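Local coordinates for penicillin-binding protein A (PDB 3UPN) that probably cross-links peptidoglycan as a penicillin-sensitive D,D-transpeptidase of the mycobacterial cell envelope, taking part in the control of cell length, at residues Thr188-Ser193 with Gly397-Gly402; Phe195-Thr200 with Glu247-Ser252; Pro218-Pro223 with Cys253-Val258; Gly376-Ala381 with Val390-Lys395. All blocks are in the same frame, centred on the assembly; numbering follows the deposited sequence.

Contact 1 (Thr188-Ser193 with Gly397-Gly402); sequences TYPPGS and GTAEHG. With IM2 ((5R)-5-[(1S,2R)-1-formyl-2-hydroxypropyl]-3-[(2-{[(E)-iminomethyl]amino}ethyl)sulfanyl]-4,5-dihydro-1H-pyrrole-2-carbox ylic acid), chain C.
Thr-398 O receives two groups from the turn that carries the nucleophile: Ser-193 N donates a hydrogen bond of 3.3 Å (153° at the hydrogen), and Gly-192 CA makes a CA-H...O contact at 3.1 Å. This is the active-site seam of a penicillin-binding transpeptidase domain, where the loop leading into the Ser-X-X-Lys motif (Ser-193 to Lys-196) lies against the end of edge strand 393-399, from the glycine that closes its Lys-Thr-Gly motif (Lys-395 to Gly-397) onward. Loop and strand run in roughly opposite senses. Close approach depends on two glycines. Gly-192, without a side chain and at positive phi (50°), lays its CA on Thr-398 O, and the bare CA of Gly-397 lets Ser-193 CB come within 3.4 Å. Further along, Ala-399 CB presses on Pro-190 O at 3.1 Å, while that same oxygen accepts a hydrogen bond from Trp-413 NE1 of the adjoining strand. The pyrrolidine ring of Pro-190 brings its CG to 3.3 Å from Glu-400 O and, at a slant, against His-401 CB. The imidazole turns elsewhere, its NE2 bonded to Pro-409 O and its ring stacked with His-411. At the catalytic end Ser-193 OG is covalently joined to the ring-opened carbapenem, 1.4 Å from C7 of IM2, consistent with the acyl-ester role assigned to this serine. Thr-398 points away from the loop and lines the ligand side: OG1 lodges between backbone N and carbonyl carbon (chi1 66°), which sets it 3.4 Å from ligand C6, and CG2 lies 3.8 Å from the ligand sulfur S21.

Contact 2 (Phe195-Thr200 with Glu247-Ser252); sequences FKVITT and EAFVKS. With IM2 ((5R)-5-[(1S,2R)-1-formyl-2-hydroxypropyl]-3-[(2-{[(E)-iminomethyl]amino}ethyl)sulfanyl]-4,5-dihydro-1H-pyrrole-2-carbox ylic acid), chain C.
Lys-196 NZ reaches across to Ser-252 OG at 3.2 Å, joining the lysine of the Ser-X-X-Lys motif to the serine of the Ser-X-Asn motif (Ser-252 to Asn-254) that marks penicillin-binding transpeptidases. Its chain runs extended from CG to the amine, which lets NZ span the gap between helix 196-205 and the end of helix 245-250. The same amine is hydrogen-bonded to Asn-254 OD1, and Ser-252 OG is bonded to Lys-395 NZ, so both side chains are held from more than one direction. Beside this polar network lies the tightly packed part. Phe-249 swings its ring away from its own backbone N (chi1 -175°) and meets helix 196-205 with an edge: Thr-200 OG1 lies in the ring plane, 3.3 Å from CD1, and Val-197 CG2 comes obliquely to 4.1 Å from CZ. That hydroxyl donates to Lys-196 O over 2.8 Å, entering from the face of the carbonyl plane opposite to the helical Thr-200 N. The outer side is looser. There Lys-251 is exposed and touches nothing of helix 196-205; its NZ holds Glu-247 OE2 by a weak salt bridge of 3.4 Å. Helix 245-250 then ends in a Schellman motif, with Ser-252 at positive phi. This turn sets the serine beside the carbapenem, where ligand N4 donates a weak bond to Ser-252 OG at 3.0 Å.

Contact 3 (Pro218-Pro223 with Cys253-Val258); sequences PTIPLP and CNTAFV. With IM2 ((5R)-5-[(1S,2R)-1-formyl-2-hydroxypropyl]-3-[(2-{[(E)-iminomethyl]amino}ethyl)sulfanyl]-4,5-dihydro-1H-pyrrole-2-carbox ylic acid), chain C.
Ile-220 and Val-258 reach toward each other tip to tip, Ile-220 CG2 lying 3.8 Å from Val-258 CG1. The same methyl of Ile-220 also meets Thr-255, one helical turn earlier, but here the two side chains pass diagonally, CG2 of Ile-220 being 3.8 Å from CG2 of Thr-255. One strand residue thus spreads over two successive turns of the helix. Its longer branch, with CG1 opposite the backbone N (chi1 -166°), runs along the helix surface until Ile-220 CD1 lies 3.7 Å from Thr-255 O. Thr-255 faces the strand with its methyl, and CG2 packs on the backbone at 3.7 Å from Thr-219 C. Its hydroxyl lies between backbone N and carbonyl carbon (chi1 62°) and bonds to Ala-217 O, just ahead of the strand, so the threonine offers one branch to apolar packing and the other to a polar tie. Leu-222 completes the apolar row more loosely, CD2 being 4.5 Å from Val-258 CG1.

Asn-254, the last residue of the Ser-X-Asn motif, takes no part in this packing. Its ND2 gives a weak bond to the ligand hydroxyl O62 at 3.4 Å. Helix 255-264, which follows that motif in the transpeptidase domain, turns one side to a small antiparallel hairpin, strands 219-221 and 228-230, Leu-229 also touching Val-258. Elsewhere Phe-257 lies against helices 196-205 and 245-250, and a disulfide from Cys-253 to Cys-237 ties the chain just ahead of the helix to a loop.

Contact 4 (Gly376-Ala381 with Val390-Lys395); sequences GAEKVA and VQIASK
Glu-378 of helix 364-380 lies along Ile-392 and Ser-394, where the chain enters strand 393-399, and its aliphatic part is used before its carboxylate. CB sits 3.2 Å from Ile-392 O and also faces Ser-394 OG. CG, carried opposite the backbone N (chi1 169°), remains over the same carbonyl oxygen and touches Ile-392 CB. A bend at chi2 (73°) then folds the end of the chain back, bringing CD to 3.8 Å from Ile-392 CG2, the isoleucine lying crosswise to the glutamate. The carboxylate divides its work. OE1 accepts from Ser-394 OG over 2.6 Å, using the anti lone pair, and is also hydrogen-bonded to Tyr-414 OH. OE2 passes 4.0 Å from Ile-392 CD1 and pairs with Arg-451 of helix 446-458. Two hydroxyls and the Arg-451 guanidinium satisfy this buried acid and fix its rotation, and the salt bridge probably stabilises its negative charge. Next to it, Ala-377 CB rests on the strand backbone, 3.4 Å from Ser-394 O. Lys-395 turns away from this helix toward the active site. Such packing of a helix end on the start of the edge strand that bears the Lys-Thr-Gly motif belongs to the antiparallel sheet and flanking helices of the penicillin-binding transpeptidase fold.

All four contacts lie in the transpeptidase domain, and all four have residues touching the bound carbapenem. Contact 1 spans the longest stretch of chain, with the other three falling between its segments; contacts 2 and 3 interleave, and contact 4 comes after both. Centres of contacts 2 and 3, and of 2 and 4, are about 13 Å apart, whereas 3 and 4 are about 24 Å apart and do not touch. Contacts 1 and 4 share edge strand 393-399; contact 2 touches each of the others, and helices 196-205 and 245-250 with strand 393-399 place the family's three active-site motifs round the acylated serine.

Contact 1 (Thr188-Ser193 with Gly397-Gly402)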
# COMPACT_ATOMS: atom_id res chain seq x y z
N THR A 188 -5.23 2.59 -8.58
CA THR A 188 -3.96 3.21 -8.97
C THR A 188 -4.08 4.73 -8.99
O THR A 188 -5.12 5.27 -9.37
CB THR A 188 -3.50 2.73 -10.34
OG1 THR A 188 -4.49 3.08 -11.32
CG2 THR A 188 -3.25 1.22 -10.34
N TYR A 189 -3.02 5.40 -8.55
CA TYR A 189 -2.95 6.86 -8.49
C TYR A 189 -1.62 7.33 -9.09
O TYR A 189 -0.62 6.63 -8.97
CB TYR A 189 -3.05 7.35 -7.04
CG TYR A 189 -4.26 6.82 -6.30
CD1 TYR A 189 -5.45 7.55 -6.26
CD2 TYR A 189 -4.22 5.57 -5.66
CE1 TYR A 189 -6.57 7.06 -5.60
CE2 TYR A 189 -5.34 5.06 -4.99
CZ TYR A 189 -6.51 5.82 -4.97
OH TYR A 189 -7.62 5.35 -4.32
N PRO A 190 -1.62 8.51 -9.76
CA PRO A 190 -0.35 9.14 -10.11
C PRO A 190 0.51 9.33 -8.85
O PRO A 190 -0.00 9.80 -7.83
CB PRO A 190 -0.77 10.48 -10.73
CG PRO A 190 -2.22 10.63 -10.43
CD PRO A 190 -2.79 9.28 -10.22
N PRO A 191 1.77 8.85 -8.89
CA PRO A 191 2.71 8.97 -7.77
C PRO A 191 3.32 10.36 -7.55
O PRO A 191 3.85 10.61 -6.47
CB PRO A 191 3.81 7.95 -8.14
CG PRO A 191 3.81 7.96 -9.61
CD PRO A 191 2.36 8.07 -9.99
N GLY A 192 3.24 11.23 -8.55
CA GLY A 192 3.84 12.58 -8.47
C GLY A 192 5.30 12.57 -7.99
O GLY A 192 6.10 11.73 -8.43
N SER A 193 5.62 13.49 -7.08
CA SER A 193 6.99 13.65 -6.55
C SER A 193 7.67 12.36 -6.06
O SER A 193 8.89 12.23 -6.13
CB SER A 193 7.04 14.75 -5.47
OG SER A 193 7.13 16.08 -6.02
N GLY A 397 5.37 14.05 -1.45
CA GLY A 397 5.00 14.54 -2.77
C GLY A 397 3.52 14.81 -2.97
O GLY A 397 2.68 14.43 -2.15
N THR A 398 3.21 15.47 -4.08
CA THR A 398 1.84 15.70 -4.52
C THR A 398 1.67 15.11 -5.92
O THR A 398 2.66 14.82 -6.60
CB THR A 398 1.45 17.21 -4.54
OG1 THR A 398 2.23 17.90 -5.54
CG2 THR A 398 1.69 17.85 -3.18
N ALA A 399 0.42 14.92 -6.33
CA ALA A 399 0.12 14.36 -7.64
C ALA A 399 -1.19 14.91 -8.18
O ALA A 399 -2.22 14.85 -7.51
CB ALA A 399 0.06 12.85 -7.57
N GLU A 400 -1.13 15.44 -9.40
CA GLU A 400 -2.31 15.94 -10.10
C GLU A 400 -2.97 14.79 -10.84
O GLU A 400 -2.29 13.85 -11.25
CB GLU A 400 -1.92 17.05 -11.08
CG GLU A 400 -1.42 18.33 -10.42
CD GLU A 400 -1.08 19.42 -11.41
OE1 GLU A 400 -0.26 19.18 -12.32
OE2 GLU A 400 -1.64 20.54 -11.29
N HIS A 401 -4.29 14.88 -11.00
CA HIS A 401 -5.11 13.77 -11.50
C HIS A 401 -6.36 14.30 -12.22
O HIS A 401 -6.76 15.45 -12.01
CB HIS A 401 -5.52 12.89 -10.33
CG HIS A 401 -6.21 13.63 -9.23
ND1 HIS A 401 -7.57 13.53 -9.01
CD2 HIS A 401 -5.75 14.52 -8.32
CE1 HIS A 401 -7.90 14.30 -7.99
NE2 HIS A 401 -6.82 14.91 -7.55
N GLY A 402 -6.96 13.45 -13.05
CA GLY A 402 -8.21 13.77 -13.77
C GLY A 402 -8.06 14.85 -14.83
O GLY A 402 -7.04 14.91 -15.53
C7 IM2 C . 6.00 16.74 -6.49
C2 IM2 C . 5.92 19.22 -3.01
C6 IM2 C . 5.58 18.16 -6.10
C5 IM2 C . 6.58 19.00 -5.28
C3 IM2 C . 6.96 18.39 -3.05
O7 IM2 C . 5.27 16.12 -7.25
C61 IM2 C . 5.01 18.93 -7.32
O62 IM2 C . 5.01 18.15 -8.52
C62 IM2 C . 5.68 20.27 -7.61
N4 IM2 C . 7.27 18.14 -4.32
C31 IM2 C . 7.71 17.81 -1.95
O31 IM2 C . 8.70 18.43 -1.47
O32 IM2 C . 7.35 16.70 -1.51
S21 IM2 C . 4.83 19.41 -1.75
C22 IM2 C . 5.62 19.91 -0.24
C23 IM2 C . 5.36 18.89 0.86
N24 IM2 C . 6.35 19.15 1.91
C25 IM2 C . 6.52 18.34 2.81
N26 IM2 C . 6.47 17.57 3.76
C1 IM2 C . 5.81 19.94 -4.33

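Contact 2 (Phe195-Thr200 with Glu247-Ser252)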
# COMPACT_ATOMS: atom_id res chain seq x y z
N PHE A 195 7.76 9.53 -7.41
CA PHE A 195 8.35 8.85 -8.55
C PHE A 195 9.75 9.36 -8.92
O PHE A 195 10.38 8.79 -9.78
CB PHE A 195 7.41 8.91 -9.76
CG PHE A 195 7.68 7.83 -10.78
CD1 PHE A 195 7.27 6.52 -10.55
CD2 PHE A 195 8.34 8.13 -11.97
CE1 PHE A 195 7.52 5.52 -11.50
CE2 PHE A 195 8.59 7.13 -12.93
CZ PHE A 195 8.17 5.84 -12.69
N LYS A 196 10.22 10.42 -8.26
CA LYS A 196 11.58 10.89 -8.47
C LYS A 196 12.56 9.86 -7.92
O LYS A 196 13.69 9.80 -8.38
CB LYS A 196 11.79 12.27 -7.83
CG LYS A 196 11.07 13.38 -8.60
CD LYS A 196 11.02 14.67 -7.81
CE LYS A 196 10.27 15.73 -8.60
NZ LYS A 196 10.33 17.03 -7.91
N VAL A 197 12.11 9.05 -6.97
CA VAL A 197 12.89 7.91 -6.51
C VAL A 197 13.26 7.01 -7.70
O VAL A 197 14.40 6.55 -7.79
CB VAL A 197 12.14 7.12 -5.43
CG1 VAL A 197 12.88 5.84 -5.07
CG2 VAL A 197 11.96 7.97 -4.19
N ILE A 198 12.32 6.80 -8.62
CA ILE A 198 12.55 5.95 -9.78
C ILE A 198 13.40 6.62 -10.87
O ILE A 198 14.31 6.01 -11.43
CB ILE A 198 11.23 5.42 -10.39
CG1 ILE A 198 10.40 4.68 -9.30
CG2 ILE A 198 11.50 4.51 -11.60
CD1 ILE A 198 11.08 3.40 -8.76
N THR A 199 13.09 7.88 -11.17
CA THR A 199 13.90 8.69 -12.09
C THR A 199 15.34 8.80 -11.57
O THR A 199 16.29 8.66 -12.34
CB THR A 199 13.23 10.06 -12.30
OG1 THR A 199 11.84 9.86 -12.58
CG2 THR A 199 13.88 10.80 -13.47
N THR A 200 15.50 9.01 -10.26
CA THR A 200 16.82 9.04 -9.61
C THR A 200 17.56 7.69 -9.71
O THR A 200 18.72 7.64 -10.15
CB THR A 200 16.70 9.51 -8.14
OG1 THR A 200 16.22 10.85 -8.13
CG2 THR A 200 18.03 9.44 -7.42
N GLU A 247 20.69 17.82 -4.15
CA GLU A 247 19.98 19.04 -3.75
C GLU A 247 18.60 19.14 -4.43
O GLU A 247 17.63 19.50 -3.78
CB GLU A 247 20.82 20.30 -4.01
CG GLU A 247 20.27 21.54 -3.29
CD GLU A 247 21.13 22.79 -3.47
OE1 GLU A 247 21.95 22.85 -4.41
OE2 GLU A 247 20.97 23.73 -2.65
N ALA A 248 18.54 18.82 -5.72
CA ALA A 248 17.27 18.82 -6.45
C ALA A 248 16.33 17.72 -5.93
O ALA A 248 15.11 17.91 -5.87
CB ALA A 248 17.52 18.66 -7.93
N PHE A 249 16.91 16.57 -5.57
CA PHE A 249 16.13 15.50 -4.94
C PHE A 249 15.52 15.92 -3.61
O PHE A 249 14.33 15.74 -3.40
CB PHE A 249 16.95 14.21 -4.74
CG PHE A 249 16.14 13.06 -4.21
CD1 PHE A 249 15.66 12.07 -5.07
CD2 PHE A 249 15.82 12.97 -2.85
CE1 PHE A 249 14.90 10.99 -4.59
CE2 PHE A 249 15.05 11.92 -2.36
CZ PHE A 249 14.60 10.92 -3.23
N VAL A 250 16.34 16.45 -2.70
CA VAL A 250 15.84 16.72 -1.34
C VAL A 250 14.87 17.90 -1.26
O VAL A 250 14.04 17.96 -0.35
CB VAL A 250 16.96 16.83 -0.27
CG1 VAL A 250 17.96 15.66 -0.38
CG2 VAL A 250 17.65 18.18 -0.31
N LYS A 251 14.97 18.83 -2.21
CA LYS A 251 14.09 20.00 -2.28
C LYS A 251 12.98 19.78 -3.32
O LYS A 251 12.14 20.65 -3.54
CB LYS A 251 14.90 21.27 -2.58
CG LYS A 251 15.84 21.70 -1.45
CD LYS A 251 16.13 23.21 -1.46
CE LYS A 251 17.27 23.58 -2.41
NZ LYS A 251 17.86 24.92 -2.07
N SER A 252 13.00 18.60 -3.94
CA SER A 252 11.97 18.15 -4.88
C SER A 252 11.68 19.15 -6.00
O SER A 252 10.53 19.48 -6.27
CB SER A 252 10.68 17.81 -4.12
OG SER A 252 9.95 16.79 -4.78
C7 IM2 C . 6.00 16.74 -6.49
C2 IM2 C . 5.92 19.22 -3.01
C6 IM2 C . 5.58 18.16 -6.10
C5 IM2 C . 6.58 19.00 -5.28
C3 IM2 C . 6.96 18.39 -3.05
O7 IM2 C . 5.27 16.12 -7.25
C61 IM2 C . 5.01 18.93 -7.32
O62 IM2 C . 5.01 18.15 -8.52
C62 IM2 C . 5.68 20.27 -7.61
N4 IM2 C . 7.27 18.14 -4.32
C31 IM2 C . 7.71 17.81 -1.95
O31 IM2 C . 8.70 18.43 -1.47
O32 IM2 C . 7.35 16.70 -1.51
S21 IM2 C . 4.83 19.41 -1.75
C22 IM2 C . 5.62 19.91 -0.24
C23 IM2 C . 5.36 18.89 0.86
N24 IM2 C . 6.35 19.15 1.91
C25 IM2 C . 6.52 18.34 2.81
N26 IM2 C . 6.47 17.57 3.76
C1 IM2 C . 5.81 19.94 -4.33

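Contact 3 (Pro218-Pro223 with Cys253-Val258)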
# COMPACT_ATOMS: atom_id res chain seq x y z
N PRO A 218 13.14 28.05 -13.00
CA PRO A 218 11.76 27.93 -12.52
C PRO A 218 10.83 27.23 -13.51
O PRO A 218 9.78 26.71 -13.13
CB PRO A 218 11.32 29.39 -12.36
CG PRO A 218 12.55 30.20 -12.34
CD PRO A 218 13.54 29.46 -13.19
N THR A 219 11.24 27.23 -14.78
CA THR A 219 10.41 26.78 -15.89
C THR A 219 11.28 25.94 -16.84
O THR A 219 12.50 26.12 -16.90
CB THR A 219 9.76 28.00 -16.62
OG1 THR A 219 8.35 28.02 -16.38
CG2 THR A 219 10.04 27.99 -18.14
N ILE A 220 10.64 25.02 -17.56
CA ILE A 220 11.33 24.23 -18.60
C ILE A 220 10.36 23.91 -19.75
O ILE A 220 9.22 23.50 -19.51
CB ILE A 220 12.01 22.95 -18.00
CG1 ILE A 220 13.00 22.33 -19.00
CG2 ILE A 220 10.97 21.92 -17.51
CD1 ILE A 220 14.07 21.45 -18.37
N PRO A 221 10.81 24.13 -21.00
CA PRO A 221 10.00 23.73 -22.16
C PRO A 221 9.92 22.21 -22.30
O PRO A 221 10.89 21.51 -21.97
CB PRO A 221 10.76 24.32 -23.34
CG PRO A 221 12.17 24.44 -22.87
CD PRO A 221 12.06 24.78 -21.41
N LEU A 222 8.78 21.70 -22.77
CA LEU A 222 8.67 20.29 -23.14
C LEU A 222 8.88 20.13 -24.64
O LEU A 222 8.21 20.80 -25.43
CB LEU A 222 7.32 19.70 -22.73
CG LEU A 222 7.13 19.27 -21.27
CD1 LEU A 222 5.65 19.12 -20.96
CD2 LEU A 222 7.88 17.97 -20.99
N PRO A 223 9.82 19.25 -25.04
CA PRO A 223 10.17 19.11 -26.46
C PRO A 223 9.07 18.44 -27.27
O PRO A 223 8.48 17.44 -26.84
CB PRO A 223 11.44 18.23 -26.42
CG PRO A 223 11.86 18.16 -24.97
CD PRO A 223 10.60 18.34 -24.19
N CYS A 253 12.74 19.62 -6.65
CA CYS A 253 12.63 20.51 -7.81
C CYS A 253 12.19 19.73 -9.03
O CYS A 253 12.59 18.58 -9.20
CB CYS A 253 13.96 21.23 -8.06
SG CYS A 253 14.53 22.01 -6.54
N ASN A 254 11.35 20.34 -9.86
CA ASN A 254 10.74 19.62 -10.98
C ASN A 254 11.53 19.68 -12.26
O ASN A 254 11.74 18.64 -12.88
CB ASN A 254 9.32 20.14 -11.25
CG ASN A 254 8.28 19.49 -10.36
OD1 ASN A 254 8.57 18.57 -9.60
ND2 ASN A 254 7.06 19.99 -10.44
N THR A 255 11.95 20.88 -12.64
CA THR A 255 12.67 21.13 -13.89
C THR A 255 13.96 20.32 -13.97
O THR A 255 14.34 19.84 -15.03
CB THR A 255 13.01 22.63 -14.10
OG1 THR A 255 13.87 23.08 -13.04
CG2 THR A 255 11.74 23.48 -14.14
N ALA A 256 14.64 20.20 -12.83
CA ALA A 256 15.87 19.43 -12.75
C ALA A 256 15.61 17.98 -13.14
O ALA A 256 16.43 17.37 -13.82
CB ALA A 256 16.47 19.51 -11.34
N PHE A 257 14.45 17.44 -12.71
CA PHE A 257 14.07 16.05 -12.96
C PHE A 257 13.46 15.78 -14.33
O PHE A 257 13.68 14.71 -14.92
CB PHE A 257 13.18 15.52 -11.84
CG PHE A 257 13.95 15.11 -10.65
CD1 PHE A 257 14.50 13.84 -10.58
CD2 PHE A 257 14.18 16.00 -9.61
CE1 PHE A 257 15.26 13.46 -9.49
CE2 PHE A 257 14.93 15.62 -8.49
CZ PHE A 257 15.48 14.33 -8.44
N VAL A 258 12.71 16.76 -14.84
CA VAL A 258 12.34 16.78 -16.25
C VAL A 258 13.63 16.65 -17.11
O VAL A 258 13.68 15.82 -18.02
CB VAL A 258 11.59 18.09 -16.61
CG1 VAL A 258 11.29 18.16 -18.11
CG2 VAL A 258 10.31 18.22 -15.80
C7 IM2 C . 6.00 16.74 -6.49
C2 IM2 C . 5.92 19.22 -3.01
C6 IM2 C . 5.58 18.16 -6.10
C5 IM2 C . 6.58 19.00 -5.28
C3 IM2 C . 6.96 18.39 -3.05
O7 IM2 C . 5.27 16.12 -7.25
C61 IM2 C . 5.01 18.93 -7.32
O62 IM2 C . 5.01 18.15 -8.52
C62 IM2 C . 5.68 20.27 -7.61
N4 IM2 C . 7.27 18.14 -4.32
C31 IM2 C . 7.71 17.81 -1.95
O31 IM2 C . 8.70 18.43 -1.47
O32 IM2 C . 7.35 16.70 -1.51
S21 IM2 C . 4.83 19.41 -1.75
C22 IM2 C . 5.62 19.91 -0.24
C23 IM2 C . 5.36 18.89 0.86
N24 IM2 C . 6.35 19.15 1.91
C25 IM2 C . 6.52 18.34 2.81
N26 IM2 C . 6.47 17.57 3.76
C1 IM2 C . 5.81 19.94 -4.33

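Contact 4 (Gly376-Ala381 with Val390-Lys395)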
# COMPACT_ATOMS: atom_id res chain seq x y z
N GLY A 376 17.95 12.71 3.56
CA GLY A 376 18.06 14.15 3.35
C GLY A 376 16.71 14.78 3.07
O GLY A 376 16.40 15.81 3.63
N ALA A 377 15.91 14.15 2.21
CA ALA A 377 14.54 14.60 1.93
C ALA A 377 13.64 14.65 3.17
O ALA A 377 12.84 15.57 3.29
CB ALA A 377 13.89 13.77 0.81
N GLU A 378 13.78 13.69 4.08
CA GLU A 378 13.03 13.69 5.35
C GLU A 378 13.39 14.88 6.27
O GLU A 378 12.50 15.47 6.92
CB GLU A 378 13.21 12.36 6.10
CG GLU A 378 12.70 12.31 7.57
CD GLU A 378 11.15 12.27 7.73
OE1 GLU A 378 10.41 12.13 6.72
OE2 GLU A 378 10.67 12.39 8.88
N LYS A 379 14.68 15.22 6.33
CA LYS A 379 15.14 16.36 7.13
C LYS A 379 14.60 17.70 6.63
O LYS A 379 14.18 18.53 7.44
CB LYS A 379 16.66 16.36 7.21
CG LYS A 379 17.17 15.45 8.30
CD LYS A 379 18.51 14.85 7.95
CE LYS A 379 18.92 13.82 8.98
NZ LYS A 379 19.30 14.43 10.29
N VAL A 380 14.61 17.90 5.32
CA VAL A 380 14.04 19.07 4.65
C VAL A 380 12.52 19.19 4.91
O VAL A 380 12.00 20.29 5.09
CB VAL A 380 14.34 19.03 3.12
CG1 VAL A 380 13.45 19.96 2.33
CG2 VAL A 380 15.80 19.37 2.85
N ALA A 381 11.84 18.04 4.97
CA ALA A 381 10.38 17.96 5.12
C ALA A 381 9.84 18.57 6.43
O ALA A 381 10.59 18.80 7.39
CB ALA A 381 9.92 16.50 4.98
N VAL A 390 15.19 8.19 16.22
CA VAL A 390 14.90 7.38 15.05
C VAL A 390 15.13 8.19 13.77
O VAL A 390 14.56 9.27 13.61
CB VAL A 390 13.46 6.81 15.05
CG1 VAL A 390 13.18 6.06 13.76
CG2 VAL A 390 13.25 5.88 16.25
N GLN A 391 15.96 7.66 12.88
CA GLN A 391 16.16 8.25 11.57
C GLN A 391 15.22 7.65 10.52
O GLN A 391 15.18 6.43 10.32
CB GLN A 391 17.62 8.11 11.15
CG GLN A 391 18.06 9.03 10.02
CD GLN A 391 19.51 8.83 9.65
OE1 GLN A 391 19.92 7.72 9.30
NE2 GLN A 391 20.30 9.91 9.72
N ILE A 392 14.49 8.52 9.84
CA ILE A 392 13.54 8.12 8.81
C ILE A 392 14.07 8.52 7.44
O ILE A 392 14.53 9.65 7.26
CB ILE A 392 12.12 8.75 9.07
CG1 ILE A 392 11.55 8.25 10.41
CG2 ILE A 392 11.18 8.49 7.91
CD1 ILE A 392 10.27 8.96 10.90
N ALA A 393 14.02 7.60 6.48
CA ALA A 393 14.25 7.95 5.08
C ALA A 393 12.89 8.08 4.40
O ALA A 393 12.04 7.20 4.56
CB ALA A 393 15.09 6.91 4.41
N SER A 394 12.67 9.17 3.66
CA SER A 394 11.38 9.38 3.04
C SER A 394 11.40 10.16 1.73
O SER A 394 12.41 10.78 1.38
CB SER A 394 10.39 10.03 4.01
OG SER A 394 10.69 11.39 4.26
N LYS A 395 10.28 10.09 1.02
CA LYS A 395 9.95 10.99 -0.07
C LYS A 395 8.47 11.41 0.04
O LYS A 395 7.57 10.57 -0.08
CB LYS A 395 10.23 10.35 -1.43
CG LYS A 395 10.11 11.31 -2.61
CD LYS A 395 11.25 12.32 -2.64
CE LYS A 395 11.06 13.39 -3.71
NZ LYS A 395 10.19 14.50 -3.23